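Sporozoite microneme protein essential for cell traversal (Plasmodium berghei, PDB 4U5A) is required by the sporozoite for traversal of host cells, by a mechanism that is not settled. Local coordinates at residues N26-T31 with S111-N116; S55-V60 with N172-I177; E77-H82 with N88-I93; L106-S111 with T186-D191. All coordinates share one frame; numbering follows the deposited sequence.

Contact 1. Residues N26-T31 with S111-N116; sequences NATKQT and SLIQIN
Thr-28, Thr-31 and Ile-113 make the whole of this contact, and every touch in it is between carbon atoms. Ile-113 reaches out from helix 88-126 with its longer branch. That branch is extended (chi2 -178°), which carries its end methyl in between the two threonines of helix 10-39. On one side CD1 of Ile-113 lies 3.7 Å from CG2 of Thr-31. On the other it lies 3.9 Å from CG2 of Thr-28. The shorter branch also takes part: CG2 of Ile-113 is 3.8 Å from CG2 of Thr-31. The side chains of Thr-31 and Ile-113 meet at about a right angle.

The polar bonds stay within each helix. With chi1 at -60°, Thr-31 has its methyl opposite the backbone N and its hydroxyl beside that N. Its OG1 then donates to Ala-27 O at 3.1 Å, from above the carbonyl plane, and Thr-31 N binds the same oxygen. The hydroxyl of Thr-28 is hydrogen-bonded to the O of Asp-24, one turn back. On helix 88-126, Asn-116 ND2 bonds Leu-112 O at 2.9 Å and nearly straight (175°). Asn-116 N reaches that oxygen from the opposite face of its plane.

Neighbouring helices close round the pair. Thr-28 also touches Leu-65 of helix 59-84, while Leu-112 packs on Phe-181 and Leu-185 of helix 167-197.

Both threonines therefore spend their hydroxyls on their own helix and offer methyls to the partner. Two parallel helices of the bundle meet through apolar surface although one of them presents polar residues.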
# COMPACT_ATOMS: atom_id res chain seq x y z
N ASN A 26 8.27 -2.17 3.99
CA ASN A 26 9.25 -1.98 2.92
C ASN A 26 8.92 -2.89 1.73
O ASN A 26 9.08 -2.50 0.57
CB ASN A 26 10.66 -2.24 3.42
N ALA A 27 8.45 -4.10 2.03
CA ALA A 27 8.02 -5.03 0.99
C ALA A 27 6.85 -4.44 0.19
O ALA A 27 6.85 -4.46 -1.05
CB ALA A 27 7.64 -6.37 1.59
N THR A 28 5.86 -3.92 0.91
CA THR A 28 4.73 -3.24 0.27
C THR A 28 5.19 -2.08 -0.61
O THR A 28 4.72 -1.91 -1.74
CB THR A 28 3.74 -2.71 1.33
OG1 THR A 28 3.24 -3.80 2.11
CG2 THR A 28 2.58 -1.99 0.66
N LYS A 29 6.14 -1.31 -0.08
CA LYS A 29 6.71 -0.17 -0.79
C LYS A 29 7.31 -0.64 -2.11
O LYS A 29 7.08 -0.02 -3.15
CB LYS A 29 7.77 0.54 0.05
CG LYS A 29 7.21 1.35 1.21
CD LYS A 29 8.19 2.43 1.67
CE LYS A 29 9.31 1.87 2.52
NZ LYS A 29 10.29 2.95 2.88
N GLN A 30 8.07 -1.72 -2.06
CA GLN A 30 8.68 -2.27 -3.26
C GLN A 30 7.63 -2.74 -4.25
O GLN A 30 7.77 -2.54 -5.46
CB GLN A 30 9.65 -3.41 -2.91
CG GLN A 30 10.39 -3.98 -4.11
CD GLN A 30 11.10 -2.92 -4.93
OE1 GLN A 30 11.00 -2.91 -6.16
NE2 GLN A 30 11.81 -2.02 -4.26
N THR A 31 6.56 -3.36 -3.75
CA THR A 31 5.47 -3.80 -4.62
C THR A 31 4.85 -2.63 -5.39
O THR A 31 4.69 -2.69 -6.62
CB THR A 31 4.37 -4.53 -3.82
OG1 THR A 31 4.93 -5.67 -3.16
CG2 THR A 31 3.25 -4.98 -4.75
N SER A 111 -5.04 -5.24 -0.05
CA SER A 111 -6.27 -5.01 -0.80
C SER A 111 -6.08 -3.84 -1.78
O SER A 111 -6.42 -3.92 -2.98
CB SER A 111 -7.43 -4.73 0.16
OG SER A 111 -8.65 -4.50 -0.53
N LEU A 112 -5.51 -2.76 -1.24
CA LEU A 112 -5.21 -1.56 -2.02
C LEU A 112 -4.29 -1.87 -3.20
O LEU A 112 -4.47 -1.34 -4.31
CB LEU A 112 -4.56 -0.52 -1.10
CG LEU A 112 -5.08 0.92 -1.17
CD1 LEU A 112 -6.60 0.95 -1.12
CD2 LEU A 112 -4.50 1.73 -0.03
N ILE A 113 -3.31 -2.75 -2.96
CA ILE A 113 -2.38 -3.18 -3.99
C ILE A 113 -3.14 -3.90 -5.10
O ILE A 113 -2.90 -3.63 -6.27
CB ILE A 113 -1.28 -4.11 -3.43
CG1 ILE A 113 -0.26 -3.32 -2.62
CG2 ILE A 113 -0.57 -4.85 -4.56
CD1 ILE A 113 0.88 -4.17 -2.08
N GLN A 114 -4.06 -4.79 -4.74
CA GLN A 114 -4.85 -5.48 -5.76
C GLN A 114 -5.63 -4.49 -6.64
O GLN A 114 -5.56 -4.52 -7.89
CB GLN A 114 -5.82 -6.46 -5.11
CG GLN A 114 -5.14 -7.64 -4.44
CD GLN A 114 -4.09 -8.28 -5.33
OE1 GLN A 114 -4.36 -8.65 -6.47
NE2 GLN A 114 -2.88 -8.42 -4.80
N ILE A 115 -6.36 -3.62 -5.96
CA ILE A 115 -7.12 -2.56 -6.62
C ILE A 115 -6.26 -1.81 -7.64
O ILE A 115 -6.66 -1.63 -8.80
CB ILE A 115 -7.71 -1.57 -5.59
CG1 ILE A 115 -8.76 -2.28 -4.72
CG2 ILE A 115 -8.31 -0.35 -6.28
CD1 ILE A 115 -9.47 -1.36 -3.75
N ASN A 116 -5.07 -1.38 -7.22
CA ASN A 116 -4.21 -0.60 -8.11
C ASN A 116 -3.43 -1.47 -9.11
O ASN A 116 -2.76 -0.94 -10.00
CB ASN A 116 -3.26 0.27 -7.30
CG ASN A 116 -3.96 1.47 -6.70
OD1 ASN A 116 -4.00 2.54 -7.31
ND2 ASN A 116 -4.54 1.30 -5.52

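Contact 2. Residues S55-V60 with N172-I177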
# COMPACT_ATOMS: atom_id res chain seq x y z
N SER A 55 7.04 9.02 -12.32
CA SER A 55 8.09 8.87 -11.32
C SER A 55 7.93 9.90 -10.21
O SER A 55 8.25 9.63 -9.06
CB SER A 55 9.47 8.98 -11.96
OG SER A 55 9.79 7.81 -12.70
N LYS A 56 7.44 11.08 -10.58
CA LYS A 56 7.08 12.08 -9.58
C LYS A 56 5.92 11.55 -8.73
O LYS A 56 5.97 11.62 -7.50
CB LYS A 56 6.70 13.39 -10.24
N TYR A 57 4.89 11.04 -9.40
CA TYR A 57 3.71 10.50 -8.72
C TYR A 57 4.05 9.40 -7.71
O TYR A 57 3.37 9.24 -6.70
CB TYR A 57 2.71 9.95 -9.74
CG TYR A 57 1.79 11.00 -10.33
CD1 TYR A 57 1.82 12.32 -9.89
CD2 TYR A 57 0.87 10.66 -11.31
CE1 TYR A 57 0.98 13.27 -10.43
CE2 TYR A 57 0.02 11.61 -11.84
CZ TYR A 57 0.07 12.91 -11.40
OH TYR A 57 -0.78 13.84 -11.95
N SER A 58 5.09 8.63 -8.00
CA SER A 58 5.44 7.46 -7.20
C SER A 58 6.06 7.80 -5.84
O SER A 58 6.24 6.91 -5.01
CB SER A 58 6.39 6.56 -7.98
OG SER A 58 7.61 7.24 -8.25
N PHE A 59 6.38 9.07 -5.62
CA PHE A 59 7.08 9.45 -4.40
C PHE A 59 6.14 9.63 -3.21
O PHE A 59 6.53 9.42 -2.06
CB PHE A 59 7.88 10.74 -4.63
CG PHE A 59 9.11 10.54 -5.47
CD1 PHE A 59 9.71 9.29 -5.56
CD2 PHE A 59 9.67 11.60 -6.17
CE1 PHE A 59 10.84 9.10 -6.34
CE2 PHE A 59 10.81 11.42 -6.94
CZ PHE A 59 11.39 10.17 -7.03
N VAL A 60 4.90 10.00 -3.49
CA VAL A 60 3.93 10.25 -2.43
C VAL A 60 3.49 8.95 -1.71
O VAL A 60 3.44 8.93 -0.48
CB VAL A 60 2.70 11.01 -2.96
CG1 VAL A 60 1.73 11.34 -1.83
CG2 VAL A 60 3.14 12.29 -3.64
N ASN A 172 -5.84 13.69 -17.27
CA ASN A 172 -7.28 13.66 -17.01
C ASN A 172 -7.77 12.27 -16.62
O ASN A 172 -8.77 12.15 -15.90
CB ASN A 172 -8.04 14.16 -18.24
CG ASN A 172 -9.53 13.88 -18.16
OD1 ASN A 172 -10.20 14.27 -17.20
ND2 ASN A 172 -10.07 13.19 -19.16
N PHE A 173 -7.06 11.24 -17.04
CA PHE A 173 -7.49 9.88 -16.73
C PHE A 173 -6.93 9.35 -15.41
O PHE A 173 -7.65 8.72 -14.64
CB PHE A 173 -7.11 8.92 -17.86
CG PHE A 173 -7.48 7.49 -17.57
CD1 PHE A 173 -8.81 7.11 -17.49
CD2 PHE A 173 -6.50 6.53 -17.40
CE1 PHE A 173 -9.16 5.80 -17.22
CE2 PHE A 173 -6.84 5.21 -17.14
CZ PHE A 173 -8.17 4.85 -17.05
N ILE A 174 -5.64 9.59 -15.16
CA ILE A 174 -5.01 9.01 -13.98
C ILE A 174 -5.18 9.89 -12.75
O ILE A 174 -4.92 9.45 -11.63
CB ILE A 174 -3.51 8.75 -14.20
CG1 ILE A 174 -2.73 10.07 -14.31
CG2 ILE A 174 -3.28 7.89 -15.44
CD1 ILE A 174 -1.25 9.87 -14.45
N THR A 175 -5.62 11.14 -12.93
CA THR A 175 -5.81 12.02 -11.78
C THR A 175 -6.87 11.49 -10.79
O THR A 175 -6.63 11.47 -9.59
CB THR A 175 -6.17 13.47 -12.21
OG1 THR A 175 -5.02 14.09 -12.81
CG2 THR A 175 -6.61 14.30 -11.02
N PRO A 176 -8.05 11.06 -11.29
CA PRO A 176 -8.99 10.53 -10.29
C PRO A 176 -8.49 9.24 -9.62
O PRO A 176 -8.68 9.06 -8.42
CB PRO A 176 -10.26 10.24 -11.09
CG PRO A 176 -10.15 11.05 -12.31
CD PRO A 176 -8.70 11.24 -12.61
N ILE A 177 -7.85 8.38 -10.41
CA ILE A 177 -7.34 7.10 -9.91
C ILE A 177 -6.25 7.31 -8.86
O ILE A 177 -6.28 6.71 -7.78
CB ILE A 177 -6.80 6.23 -11.06
CG1 ILE A 177 -7.95 5.84 -12.00
CG2 ILE A 177 -6.12 4.98 -10.54
CD1 ILE A 177 -7.51 5.07 -13.23
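Ser-58 OG donates a 2.6 Å hydrogen bond to Ser-55 O, spanning the turn from which Tyr-57 reaches across to Ile-174. The donor stands above the carbonyl plane, 36° out of it. Phe-59 N is bonded to Lys-56 O in the same turn, where helix 49-57 gives way to helix 59-84. The backbone O of Tyr-57 is bonded to Tyr-178 OH of helix 167-197, and the two tyrosine rings stack.

The apolar touch is at one edge of the Tyr-57 ring. CD1 of Ile-174 lies in the ring plane, 3.4 Å from CE2 of Tyr-57. CG1 of Ile-174 follows at 4.0 Å from the same CE2. With chi1 at 69° the CG1 branch sits between the backbone N and the carbonyl carbon, and its extended end brings CD1 to the ring edge.

The protein is a four-helix bundle, and this contact ties the break between two successive helices to the last long helix, 167-197. Phe-36 of helix 10-39 also touches Tyr-57, and Ile-123 of helix 88-126 touches Ile-174.

Tyr-57 OH approaches Thr-175 OG1 only to 4.3 Å. The threonine hydroxyl is instead bonded to Ile-171 O, one turn back in its own helix.

Contact 3. Residues E77-H82 with N88-I93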
# COMPACT_ATOMS: atom_id res chain seq x y z
N GLU A 77 7.85 2.37 20.96
CA GLU A 77 8.92 2.90 21.80
C GLU A 77 8.34 3.59 23.03
O GLU A 77 8.82 3.39 24.15
CB GLU A 77 9.78 3.89 21.02
CG GLU A 77 10.53 3.28 19.86
CD GLU A 77 11.64 2.35 20.31
OE1 GLU A 77 12.28 2.65 21.34
OE2 GLU A 77 11.87 1.33 19.62
N ASN A 78 7.31 4.40 22.82
CA ASN A 78 6.69 5.16 23.90
C ASN A 78 5.81 4.29 24.79
O ASN A 78 5.33 4.74 25.83
CB ASN A 78 5.87 6.32 23.33
CG ASN A 78 6.75 7.42 22.73
OD1 ASN A 78 7.94 7.50 23.01
ND2 ASN A 78 6.15 8.26 21.89
N ASN A 79 5.62 3.04 24.38
CA ASN A 79 4.76 2.11 25.11
C ASN A 79 5.59 1.12 25.92
O ASN A 79 5.05 0.34 26.71
CB ASN A 79 3.84 1.38 24.12
CG ASN A 79 2.75 0.57 24.80
OD1 ASN A 79 2.84 -0.66 24.90
ND2 ASN A 79 1.71 1.25 25.27
N LYS A 80 6.90 1.15 25.71
CA LYS A 80 7.83 0.34 26.48
C LYS A 80 7.78 0.67 27.96
O LYS A 80 7.98 -0.20 28.80
CB LYS A 80 9.26 0.52 25.95
CG LYS A 80 9.51 -0.13 24.59
CD LYS A 80 10.96 0.08 24.17
CE LYS A 80 11.22 -0.51 22.80
NZ LYS A 80 12.64 -0.35 22.39
N THR A 81 7.52 1.94 28.27
CA THR A 81 7.45 2.43 29.64
C THR A 81 6.34 1.73 30.44
O THR A 81 6.55 1.34 31.59
CB THR A 81 7.21 3.96 29.67
OG1 THR A 81 8.17 4.61 28.84
CG2 THR A 81 7.30 4.50 31.09
N HIS A 82 5.18 1.58 29.81
CA HIS A 82 4.03 0.94 30.44
C HIS A 82 4.24 -0.56 30.66
O HIS A 82 3.55 -1.19 31.46
CB HIS A 82 2.77 1.16 29.60
CG HIS A 82 2.28 2.57 29.60
ND1 HIS A 82 1.25 3.00 28.78
CD2 HIS A 82 2.65 3.65 30.32
CE1 HIS A 82 1.03 4.29 28.99
NE2 HIS A 82 1.86 4.71 29.93
N ASN A 88 1.84 -9.24 33.77
CA ASN A 88 2.19 -10.03 32.60
C ASN A 88 1.02 -10.09 31.63
O ASN A 88 1.20 -10.11 30.40
CB ASN A 88 2.61 -11.44 33.02
N ALA A 89 -0.19 -10.11 32.19
CA ALA A 89 -1.42 -10.09 31.41
C ALA A 89 -1.43 -8.90 30.46
O ALA A 89 -1.63 -9.07 29.26
CB ALA A 89 -2.62 -10.06 32.33
N TYR A 90 -1.19 -7.71 31.00
CA TYR A 90 -1.15 -6.52 30.16
C TYR A 90 -0.11 -6.61 29.06
O TYR A 90 -0.38 -6.21 27.94
CB TYR A 90 -0.87 -5.26 30.98
CG TYR A 90 -0.61 -4.04 30.11
CD1 TYR A 90 -1.64 -3.42 29.40
CD2 TYR A 90 0.68 -3.53 29.97
CE1 TYR A 90 -1.38 -2.31 28.60
CE2 TYR A 90 0.94 -2.43 29.18
CZ TYR A 90 -0.09 -1.82 28.49
OH TYR A 90 0.19 -0.73 27.70
N ILE A 91 1.06 -7.14 29.38
CA ILE A 91 2.12 -7.24 28.39
C ILE A 91 1.74 -8.14 27.23
O ILE A 91 1.84 -7.74 26.06
CB ILE A 91 3.42 -7.77 29.02
CG1 ILE A 91 4.00 -6.76 30.01
CG2 ILE A 91 4.44 -8.11 27.95
CD1 ILE A 91 5.19 -7.28 30.79
N TYR A 92 1.28 -9.34 27.54
CA TYR A 92 0.95 -10.32 26.51
C TYR A 92 -0.27 -9.89 25.68
O TYR A 92 -0.27 -9.99 24.44
CB TYR A 92 0.72 -11.68 27.18
CG TYR A 92 1.90 -12.08 28.05
CD1 TYR A 92 3.19 -11.65 27.76
CD2 TYR A 92 1.71 -12.87 29.18
CE1 TYR A 92 4.26 -12.00 28.55
CE2 TYR A 92 2.78 -13.22 29.99
CZ TYR A 92 4.05 -12.78 29.67
OH TYR A 92 5.13 -13.13 30.46
N ILE A 93 -1.29 -9.35 26.36
CA ILE A 93 -2.49 -8.86 25.70
C ILE A 93 -2.19 -7.65 24.80
O ILE A 93 -2.64 -7.61 23.66
CB ILE A 93 -3.57 -8.48 26.74
CG1 ILE A 93 -4.05 -9.74 27.47
CG2 ILE A 93 -4.74 -7.79 26.08
CD1 ILE A 93 -5.01 -9.46 28.60
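Tyr-90 meets Asn-79 and His-82 in a small, partly buried contact of mixed polar and van der Waals kind. It lies near one end of the molecule, where helix 59-84 turns back into helix 88-126. Tyr-90 spans the gap from the first turn of the second helix. Its CG stands opposite the backbone N (chi1 171°), which sends the ring across to the other segment.

The hydroxyl end is where most of the touching occurs. Asn-79 ND2 donates a weak hydrogen bond to Tyr-90 OH, 3.5 Å long and bent to 147°. The two side chains approach from opposite directions, with the amide and ring planes 48° apart. His-82 meets the same hydroxyl with its CB, 3.7 Å from Tyr-90 OH. That oxygen also lies at the edge of the imidazole, near its plane. The backbone takes a share, with His-82 O 3.7 Å from CE2 of Tyr-90. The same His-82 O accepts a hydrogen bond from Ser-86 OG in the connection between the helices.

The helix around Asn-79 is irregular. The N of Thr-81 and of His-82 lack the usual bond to the turn before, though His-82 N keeps a weak one to Asn-79 O. Away from Tyr-90, Lys-80 NZ forms a salt bridge with Glu-77 OE1 at 3.2 Å, and a second with Asp-15 of helix 10-39. Phe-14 of that helix touches Asn-79, and Ile-10 touches Ile-91.

Two consecutive helices running in opposite directions, joined by a short connection and touching beside it, form an antiparallel helical hairpin, here part of a helix bundle.

Contact 4. Residues L106-S111 with T186-D191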
# COMPACT_ATOMS: atom_id res chain seq x y z
N LEU A 106 -1.66 -4.18 7.23
CA LEU A 106 -1.12 -4.95 6.11
C LEU A 106 -2.22 -5.50 5.20
O LEU A 106 -2.07 -5.50 3.97
CB LEU A 106 -0.23 -6.09 6.63
CG LEU A 106 1.06 -5.60 7.30
CD1 LEU A 106 1.86 -6.75 7.88
CD2 LEU A 106 1.90 -4.82 6.30
N LYS A 107 -3.33 -5.94 5.79
CA LYS A 107 -4.45 -6.44 4.99
C LYS A 107 -5.04 -5.34 4.12
O LYS A 107 -5.28 -5.54 2.91
CB LYS A 107 -5.52 -7.03 5.89
N LYS A 108 -5.26 -4.17 4.71
CA LYS A 108 -5.82 -3.05 3.97
C LYS A 108 -4.88 -2.65 2.82
O LYS A 108 -5.33 -2.38 1.69
CB LYS A 108 -6.06 -1.85 4.89
CG LYS A 108 -7.00 -2.14 6.05
CD LYS A 108 -8.37 -2.62 5.59
CE LYS A 108 -9.37 -1.48 5.48
NZ LYS A 108 -10.74 -1.98 5.19
N LEU A 109 -3.58 -2.63 3.11
CA LEU A 109 -2.57 -2.29 2.11
C LEU A 109 -2.55 -3.29 0.95
O LEU A 109 -2.46 -2.89 -0.20
CB LEU A 109 -1.19 -2.21 2.77
CG LEU A 109 -0.93 -0.90 3.53
CD1 LEU A 109 0.41 -0.95 4.26
CD2 LEU A 109 -0.99 0.29 2.58
N ASN A 110 -2.63 -4.58 1.26
CA ASN A 110 -2.64 -5.61 0.22
C ASN A 110 -3.89 -5.51 -0.67
O ASN A 110 -3.82 -5.66 -1.90
CB ASN A 110 -2.55 -7.00 0.84
CG ASN A 110 -1.16 -7.30 1.42
OD1 ASN A 110 -0.15 -6.79 0.94
ND2 ASN A 110 -1.12 -8.14 2.45
N SER A 111 -5.04 -5.24 -0.05
CA SER A 111 -6.27 -5.01 -0.80
C SER A 111 -6.08 -3.84 -1.78
O SER A 111 -6.42 -3.92 -2.98
CB SER A 111 -7.43 -4.73 0.16
OG SER A 111 -8.65 -4.50 -0.53
N THR A 186 -4.22 7.93 3.00
CA THR A 186 -4.34 8.99 3.99
C THR A 186 -5.32 8.61 5.10
O THR A 186 -5.08 8.86 6.28
CB THR A 186 -4.78 10.31 3.34
OG1 THR A 186 -3.76 10.75 2.43
CG2 THR A 186 -5.01 11.38 4.37
N ASP A 187 -6.43 8.00 4.71
CA ASP A 187 -7.44 7.56 5.66
C ASP A 187 -6.98 6.33 6.44
O ASP A 187 -7.41 6.11 7.57
CB ASP A 187 -8.76 7.27 4.94
CG ASP A 187 -9.36 8.52 4.30
OD1 ASP A 187 -8.88 9.63 4.62
OD2 ASP A 187 -10.30 8.39 3.49
N LEU A 188 -6.09 5.55 5.84
CA LEU A 188 -5.52 4.38 6.50
C LEU A 188 -4.61 4.82 7.64
O LEU A 188 -4.61 4.22 8.71
CB LEU A 188 -4.74 3.53 5.49
CG LEU A 188 -4.38 2.11 5.92
CD1 LEU A 188 -5.60 1.37 6.45
CD2 LEU A 188 -3.77 1.35 4.75
N ILE A 189 -3.85 5.88 7.39
CA ILE A 189 -3.02 6.50 8.40
C ILE A 189 -3.90 7.00 9.54
O ILE A 189 -3.54 6.91 10.71
CB ILE A 189 -2.18 7.66 7.82
CG1 ILE A 189 -1.07 7.11 6.91
CG2 ILE A 189 -1.59 8.53 8.92
CD1 ILE A 189 -0.25 8.19 6.23
N ASN A 190 -5.08 7.50 9.19
CA ASN A 190 -6.02 7.99 10.19
C ASN A 190 -6.59 6.83 11.02
O ASN A 190 -6.75 6.95 12.23
CB ASN A 190 -7.15 8.78 9.53
CG ASN A 190 -8.06 9.46 10.54
OD1 ASN A 190 -7.64 10.39 11.23
ND2 ASN A 190 -9.30 9.01 10.62
N ASP A 191 -6.88 5.71 10.36
CA ASP A 191 -7.37 4.52 11.05
C ASP A 191 -6.32 3.97 12.01
O ASP A 191 -6.64 3.52 13.11
CB ASP A 191 -7.79 3.44 10.05
CG ASP A 191 -9.04 3.81 9.27
OD1 ASP A 191 -9.83 4.64 9.76
OD2 ASP A 191 -9.22 3.27 8.15
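No ring or other flat group has a face or edge in the meeting of Lys-108 and Leu-109 with Leu-188. The touching is done by aliphatic branches alone. Leu-188 comes from helix 167-197 with its CG opposite the backbone N (chi1 -165°). Its fork then faces helix 88-126, and each methyl has its own main partner.

CD1 of Leu-188 lies against the base of the lysine, 3.6 Å from CB of Lys-108. It is also 3.8 Å from CG of that lysine. CD2 of Leu-188 meets the leucine instead, 3.7 Å from CD2 of Leu-109. In both pairs the side chains cross obliquely. The backbones are closest at the same place, with CA of Lys-108 and CA of Leu-188 7.9 Å apart.

The two partners on helix 88-126 differ in character. Leu-109 is buried. Lys-108 is exposed and gives the contact only the first carbons of its chain. Bends at chi2 and chi3 then lead the ammonium away from Leu-188. Lys-108 NZ remains 6.2 Å from Asp-191 OD2. That is too far for a salt bridge, though the opposite charges may attract weakly.

On the inner side, Leu-109 also touches Ile-25 of helix 10-39 and Leu-65 of helix 59-84. Next to Leu-188 in sequence, Ile-189 packs on Ile-67 and Ile-68 of helix 59-84.

Leu-109 thus has neighbours on each of the other three long helices. Helices 88-126 and 167-197 run antiparallel here. Buried leucines inside and a lysine at the border to solvent fit an antiparallel helix pair within a four-helix bundle.

How the contacts relate
The four contacts are spread along one elongated helix bundle. Contact 3 lies about 28 Å from the centre of the chain, and contact 2 about 14 Å from it on the opposite side. Their own centres are 40 Å apart. Contacts 1 and 4 sit between them, near the middle, with centres 11 Å apart. Helix 88-126 serves contacts 1, 3 and 4, and contacts 1 and 4 share Ser-111. Helix 167-197 serves contacts 2 and 4. Along the chain, contact 3 is local and nested inside the loops closed by contacts 1 and 2. Contacts 1, 2 and 4 interleave, so distant parts of the sequence are tied into one bundle.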